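Local coordinates for protein aspartate carbamoyltransferase (Leishmania major, PDB 7K46) that probably catalyses carbamoyl transfer from carbamoyl phosphate to L-aspartate, an early step of de novo pyrimidine synthesis, at residues A188-Y193 / V232-V237; P56-D61 / V109-H114. All blocks are in the same frame, centred on the assembly; numbering follows the deposited sequence.

Contact 1: A188-Y193 / V232-V237; sequences ALRKVY and VADCDV
R190, Y193 and D234 form a salt bridge and hydrogen-bond network in the aspartate-binding domain, where the end of helix 229-234 and the turn that leads into strand 237-240 meet the start of strand 191-195. Strand 163-167 runs between the two strands, and its A165 touches both Y193 and C235. R190 reaches D234 end-on with two nitrogens. NH1 gives a fairly straight bond to OD2 of D234 (3.2 Å, 165°), whereas NH2 bonds the main-chain O of D234 at 3.0 Å; both acceptors lie near the guanidinium plane, although the carboxylate is turned 60° from it. A bend at chi3 of R190 (63°) brings this end round. The hydroxyl OH of Y193 donates to OD2 of D234 at 2.6 Å on the anti side, while NH1 uses the syn side and the opposite face. K191 NZ donates to the same hydroxyl OH of Y193 at 3.0 Å, is also bonded to Q222, and is linked to D234 by a water. Further on, R190 NH2 and D236 OD2 form a long salt bridge, 3.9 Å, bridged by another water, and D236 also pairs with K280. C235 SG approaches the Y193 ring obliquely, 3.4 Å from CD2, in a sulfur-aromatic contact. With OD2 of D234 taking donors from opposite faces of its plane and R190 and K191 nearby, the carboxylate would be expected to stay ionised.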
loop_
_atom_site.group_PDB
_atom_site.type_symbol
_atom_site.label_atom_id
_atom_site.label_comp_id
_atom_site.label_asym_id
_atom_site.label_seq_id
_atom_site.Cartn_x
_atom_site.Cartn_y
_atom_site.Cartn_z
ATOM N N ALA A 188 20.249 -23.538 27.551
ATOM C CA ALA A 188 21.460 -24.057 28.188
ATOM C C ALA A 188 22.666 -23.820 27.275
ATOM O O ALA A 188 23.272 -24.744 26.725
ATOM C CB ALA A 188 21.288 -25.533 28.515
ATOM N N LEU A 189 23.008 -22.542 27.114
ATOM C CA LEU A 189 24.153 -22.174 26.295
ATOM C C LEU A 189 25.435 -22.749 26.880
ATOM O O LEU A 189 25.575 -22.893 28.093
ATOM C CB LEU A 189 24.282 -20.657 26.210
ATOM C CG LEU A 189 23.033 -19.887 25.772
ATOM C CD1 LEU A 189 23.373 -18.403 25.775
ATOM C CD2 LEU A 189 22.587 -20.348 24.402
ATOM N N ARG A 190 26.382 -23.072 26.000
ATOM C CA ARG A 190 27.720 -23.401 26.478
ATOM C C ARG A 190 28.533 -22.136 26.730
ATOM O O ARG A 190 29.148 -21.985 27.791
ATOM C CB ARG A 190 28.441 -24.311 25.480
ATOM C CG ARG A 190 29.903 -24.581 25.852
ATOM C CD ARG A 190 30.490 -25.761 25.088
ATOM N NE ARG A 190 30.534 -25.527 23.647
ATOM C CZ ARG A 190 31.478 -24.827 23.031
ATOM N NH1 ARG A 190 32.441 -24.226 23.706
ATOM N NH2 ARG A 190 31.447 -24.718 21.703
ATOM N N LYS A 191 28.528 -21.199 25.783
ATOM C CA LYS A 191 29.443 -20.073 25.892
ATOM C C LYS A 191 28.949 -18.926 25.032
ATOM O O LYS A 191 28.427 -19.150 23.937
ATOM C CB LYS A 191 30.855 -20.492 25.465
ATOM C CG LYS A 191 31.934 -19.444 25.691
ATOM C CD LYS A 191 33.304 -20.105 25.582
ATOM C CE LYS A 191 34.408 -19.208 26.103
ATOM N NZ LYS A 191 35.758 -19.833 25.896
ATOM N N VAL A 192 29.125 -17.700 25.529
ATOM C CA VAL A 192 28.867 -16.486 24.752
ATOM C C VAL A 192 30.171 -15.704 24.664
ATOM O O VAL A 192 30.739 -15.309 25.694
ATOM C CB VAL A 192 27.765 -15.606 25.370
ATOM C CG1 VAL A 192 27.607 -14.306 24.562
ATOM C CG2 VAL A 192 26.429 -16.353 25.463
ATOM N N TYR A 193 30.638 -15.477 23.442
ATOM C CA TYR A 193 31.742 -14.558 23.191
ATOM C C TYR A 193 31.162 -13.182 22.904
ATOM O O TYR A 193 30.257 -13.053 22.075
ATOM C CB TYR A 193 32.592 -15.025 22.003
ATOM C CG TYR A 193 33.356 -16.307 22.236
ATOM C CD1 TYR A 193 34.611 -16.286 22.842
ATOM C CD2 TYR A 193 32.836 -17.538 21.847
ATOM C CE1 TYR A 193 35.328 -17.453 23.066
ATOM C CE2 TYR A 193 33.554 -18.723 22.063
ATOM C CZ TYR A 193 34.799 -18.669 22.676
ATOM O OH TYR A 193 35.518 -19.830 22.896
ATOM N N VAL A 232 36.844 -18.292 16.592
ATOM C CA VAL A 232 36.052 -18.705 15.432
ATOM C C VAL A 232 35.850 -20.219 15.435
ATOM O O VAL A 232 34.730 -20.715 15.250
ATOM C CB VAL A 232 36.730 -18.224 14.136
ATOM C CG1 VAL A 232 36.084 -18.870 12.911
ATOM C CG2 VAL A 232 36.670 -16.689 14.048
ATOM N N ALA A 233 36.929 -20.968 15.681
ATOM C CA ALA A 233 36.870 -22.429 15.644
ATOM C C ALA A 233 35.934 -22.991 16.703
ATOM O O ALA A 233 35.396 -24.092 16.532
ATOM C CB ALA A 233 38.271 -23.015 15.825
ATOM N N ASP A 234 35.727 -22.259 17.797
ATOM C CA ASP A 234 34.921 -22.737 18.911
ATOM C C ASP A 234 33.435 -22.421 18.758
ATOM O O ASP A 234 32.614 -23.001 19.479
ATOM C CB ASP A 234 35.445 -22.133 20.222
ATOM C CG ASP A 234 34.871 -22.817 21.459
ATOM O OD1 ASP A 234 34.846 -24.067 21.492
ATOM O OD2 ASP A 234 34.466 -22.104 22.403
ATOM N N CYS A 235 33.061 -21.551 17.827
ATOM C CA CYS A 235 31.695 -21.041 17.774
ATOM C C CYS A 235 30.796 -21.864 16.858
ATOM O O CYS A 235 31.193 -22.283 15.767
ATOM C CB CYS A 235 31.684 -19.581 17.317
ATOM S SG CYS A 235 32.205 -18.434 18.614
ATOM N N ASP A 236 29.567 -22.073 17.317
ATOM C CA ASP A 236 28.495 -22.612 16.493
ATOM C C ASP A 236 27.726 -21.524 15.761
ATOM O O ASP A 236 27.124 -21.798 14.714
ATOM C CB ASP A 236 27.549 -23.421 17.373
ATOM C CG ASP A 236 28.284 -24.495 18.143
ATOM O OD1 ASP A 236 28.882 -25.380 17.490
ATOM O OD2 ASP A 236 28.302 -24.423 19.393
ATOM N N VAL A 237 27.742 -20.302 16.287
ATOM C CA VAL A 237 27.080 -19.151 15.675
ATOM C C VAL A 237 28.015 -17.952 15.776
ATOM O O VAL A 237 28.500 -17.629 16.867
ATOM C CB VAL A 237 25.733 -18.830 16.358
ATOM C CG1 VAL A 237 25.081 -17.580 15.721
ATOM C CG2 VAL A 237 24.794 -20.029 16.281
HETATM O O HOH W 1 29.469 -26.419 20.717
HETATM O O HOH W 2 35.629 -22.681 24.952
#

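Contact 2: P56-D61 / V109-H114; sequences PLFFED and VLVLRH
F58 and R113 are cross-strand neighbours on the parallel strands 53-58 and 109-113, the central pair of the four-stranded parallel sheet in the carbamoyl phosphate-binding domain, and their side chains cross. The backbones are joined by L57 N to V111 O (2.7 Å), R113 N to L57 O and F59 N to R113 O, with strand axes 12° apart. P56, F58, V111 and R113 share one face, where helix 63-74 packs on P56, F58 and V111. Here the F58 ring lies flat over the start of the R113 side chain: CB of R113 stands 3.5 Å from the ring centroid, almost on its normal, in a CH-pi contact. At the edge of that ring, CE1 of F58 meets CG1 of V111 at 3.7 Å. L57 and L112 point together to the other face, toward helices 96-104 and 117-126, CD2 of L57 lying 4.2 Å from CD1 of L112. Past the strand ends, H114 brings CD2 over one face of the F59 ring, 3.5 Å from its CG, with the ring planes at 52°. The imidazole lies about 4 Å from a bound 1,2-ethanediol, and its ND1 is bonded by K116 N. R113 turns at chi2 (86°), and its NH1 goes to A134 O. E60 crosses it at about a right angle, and its OE2 takes R113 NE at 2.7 Å on the anti side of the carboxylate, forming the salt bridge.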
loop_
_atom_site.group_PDB
_atom_site.type_symbol
_atom_site.label_atom_id
_atom_site.label_comp_id
_atom_site.label_asym_id
_atom_site.label_seq_id
_atom_site.Cartn_x
_atom_site.Cartn_y
_atom_site.Cartn_z
ATOM N N PRO A 56 -0.177 -1.518 10.005
ATOM C CA PRO A 56 1.128 -1.088 10.517
ATOM C C PRO A 56 1.180 0.422 10.663
ATOM O O PRO A 56 0.653 1.170 9.831
ATOM C CB PRO A 56 2.113 -1.568 9.435
ATOM C CG PRO A 56 1.259 -2.353 8.421
ATOM C CD PRO A 56 -0.126 -1.813 8.567
ATOM N N LEU A 57 1.823 0.865 11.741
ATOM C CA LEU A 57 2.009 2.285 12.025
ATOM C C LEU A 57 3.500 2.462 12.283
ATOM O O LEU A 57 3.980 2.177 13.384
ATOM C CB LEU A 57 1.155 2.736 13.213
ATOM C CG LEU A 57 1.040 4.247 13.432
ATOM C CD1 LEU A 57 0.232 4.900 12.298
ATOM C CD2 LEU A 57 0.425 4.546 14.796
ATOM N N PHE A 58 4.235 2.901 11.261
ATOM C CA PHE A 58 5.695 2.923 11.299
ATOM C C PHE A 58 6.162 4.373 11.281
ATOM O O PHE A 58 6.021 5.072 10.270
ATOM C CB PHE A 58 6.287 2.122 10.136
ATOM C CG PHE A 58 6.444 0.651 10.425
ATOM C CD1 PHE A 58 5.377 -0.104 10.897
ATOM C CD2 PHE A 58 7.662 0.014 10.202
ATOM C CE1 PHE A 58 5.522 -1.467 11.161
ATOM C CE2 PHE A 58 7.820 -1.346 10.467
ATOM C CZ PHE A 58 6.750 -2.089 10.939
ATOM N N PHE A 59 6.685 4.831 12.415
ATOM C CA PHE A 59 7.202 6.187 12.533
ATOM C C PHE A 59 8.650 6.298 12.086
ATOM O O PHE A 59 9.154 7.414 11.916
ATOM C CB PHE A 59 7.065 6.683 13.976
ATOM C CG PHE A 59 5.644 6.969 14.381
ATOM C CD1 PHE A 59 4.808 5.942 14.791
ATOM C CD2 PHE A 59 5.146 8.264 14.349
ATOM C CE1 PHE A 59 3.499 6.197 15.159
ATOM C CE2 PHE A 59 3.834 8.523 14.723
ATOM C CZ PHE A 59 3.012 7.483 15.128
ATOM N N GLU A 60 9.329 5.176 11.913
ATOM C CA GLU A 60 10.641 5.139 11.293
ATOM C C GLU A 60 10.613 4.077 10.203
ATOM O O GLU A 60 9.868 3.100 10.288
ATOM C CB GLU A 60 11.744 4.844 12.322
ATOM C CG GLU A 60 11.450 3.672 13.241
ATOM C CD GLU A 60 12.594 3.381 14.194
ATOM O OE1 GLU A 60 13.472 4.265 14.326
ATOM O OE2 GLU A 60 12.615 2.278 14.803
ATOM N N ASP A 61 11.411 4.291 9.167
ATOM C CA ASP A 61 11.458 3.338 8.070
ATOM C C ASP A 61 12.157 2.059 8.511
ATOM O O ASP A 61 13.235 2.101 9.107
ATOM C CB ASP A 61 12.185 3.944 6.871
ATOM C CG ASP A 61 11.386 5.046 6.203
ATOM O OD1 ASP A 61 10.216 5.260 6.596
ATOM O OD2 ASP A 61 11.927 5.691 5.280
ATOM N N VAL A 109 -5.440 -6.163 14.377
ATOM C CA VAL A 109 -4.110 -6.201 14.974
ATOM C C VAL A 109 -3.348 -4.982 14.477
ATOM O O VAL A 109 -3.491 -4.572 13.319
ATOM C CB VAL A 109 -3.366 -7.527 14.657
ATOM C CG1 VAL A 109 -3.135 -7.704 13.151
ATOM C CG2 VAL A 109 -2.030 -7.615 15.437
ATOM N N LEU A 110 -2.568 -4.375 15.375
ATOM C CA LEU A 110 -1.729 -3.237 15.037
ATOM C C LEU A 110 -0.267 -3.660 15.100
ATOM O O LEU A 110 0.097 -4.544 15.879
ATOM C CB LEU A 110 -1.971 -2.063 16.002
ATOM C CG LEU A 110 -3.413 -1.665 16.339
ATOM C CD1 LEU A 110 -3.417 -0.355 17.143
ATOM C CD2 LEU A 110 -4.217 -1.498 15.071
ATOM N N VAL A 111 0.568 -3.041 14.259
ATOM C CA VAL A 111 2.019 -3.253 14.295
ATOM C C VAL A 111 2.666 -1.885 14.454
ATOM O O VAL A 111 2.580 -1.050 13.544
ATOM C CB VAL A 111 2.545 -3.963 13.034
ATOM C CG1 VAL A 111 4.062 -4.222 13.154
ATOM C CG2 VAL A 111 1.789 -5.279 12.772
ATOM N N LEU A 112 3.324 -1.651 15.595
ATOM C CA LEU A 112 3.886 -0.342 15.922
ATOM C C LEU A 112 5.410 -0.360 15.840
ATOM O O LEU A 112 6.072 -1.186 16.488
ATOM C CB LEU A 112 3.461 0.120 17.322
ATOM C CG LEU A 112 4.059 1.476 17.729
ATOM C CD1 LEU A 112 3.443 2.615 16.893
ATOM C CD2 LEU A 112 3.892 1.742 19.224
ATOM N N ARG A 113 5.961 0.571 15.067
ATOM C CA ARG A 113 7.400 0.814 15.005
ATOM C C ARG A 113 7.650 2.279 15.348
ATOM O O ARG A 113 7.305 3.180 14.570
ATOM C CB ARG A 113 7.945 0.463 13.624
ATOM C CG ARG A 113 9.401 0.805 13.427
ATOM C CD ARG A 113 10.298 -0.312 13.909
ATOM N NE ARG A 113 11.703 -0.020 13.647
ATOM C CZ ARG A 113 12.617 -0.936 13.349
ATOM N NH1 ARG A 113 12.307 -2.223 13.261
ATOM N NH2 ARG A 113 13.875 -0.549 13.122
ATOM N N HIS A 114 8.236 2.514 16.518
ATOM C CA HIS A 114 8.525 3.853 17.012
ATOM C C HIS A 114 9.818 3.768 17.804
ATOM O O HIS A 114 10.030 2.794 18.529
ATOM C CB HIS A 114 7.383 4.366 17.900
ATOM C CG HIS A 114 7.396 5.846 18.132
ATOM N ND1 HIS A 114 8.380 6.480 18.863
ATOM C CD2 HIS A 114 6.522 6.812 17.760
ATOM C CE1 HIS A 114 8.121 7.776 18.913
ATOM N NE2 HIS A 114 7.002 8.004 18.249
#

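How the contacts relate
From the N terminus, helix 23-41 precedes strand 53-58; the chain then passes through helix 63-74, strand 79-80 and helix 96-104 before returning beside that strand as strand 109-113; contact 2 closes this loop in the carbamoyl phosphate-binding part. Helix 142-156 then leads on to the second sheet. After strand 191-195, helix 204-217 and strand 220-224, helix 229-234 brings the chain back, and contact 1 closes the second loop. The two loops follow in series, neither nesting nor crossing. Contact 2 joins adjacent strands of one sheet; contact 1 ties the start of an inner strand of the other sheet to the end of helix 229-234 and the turn that follows. Their centres are 34 Å apart, on opposite sides of the chain's centre.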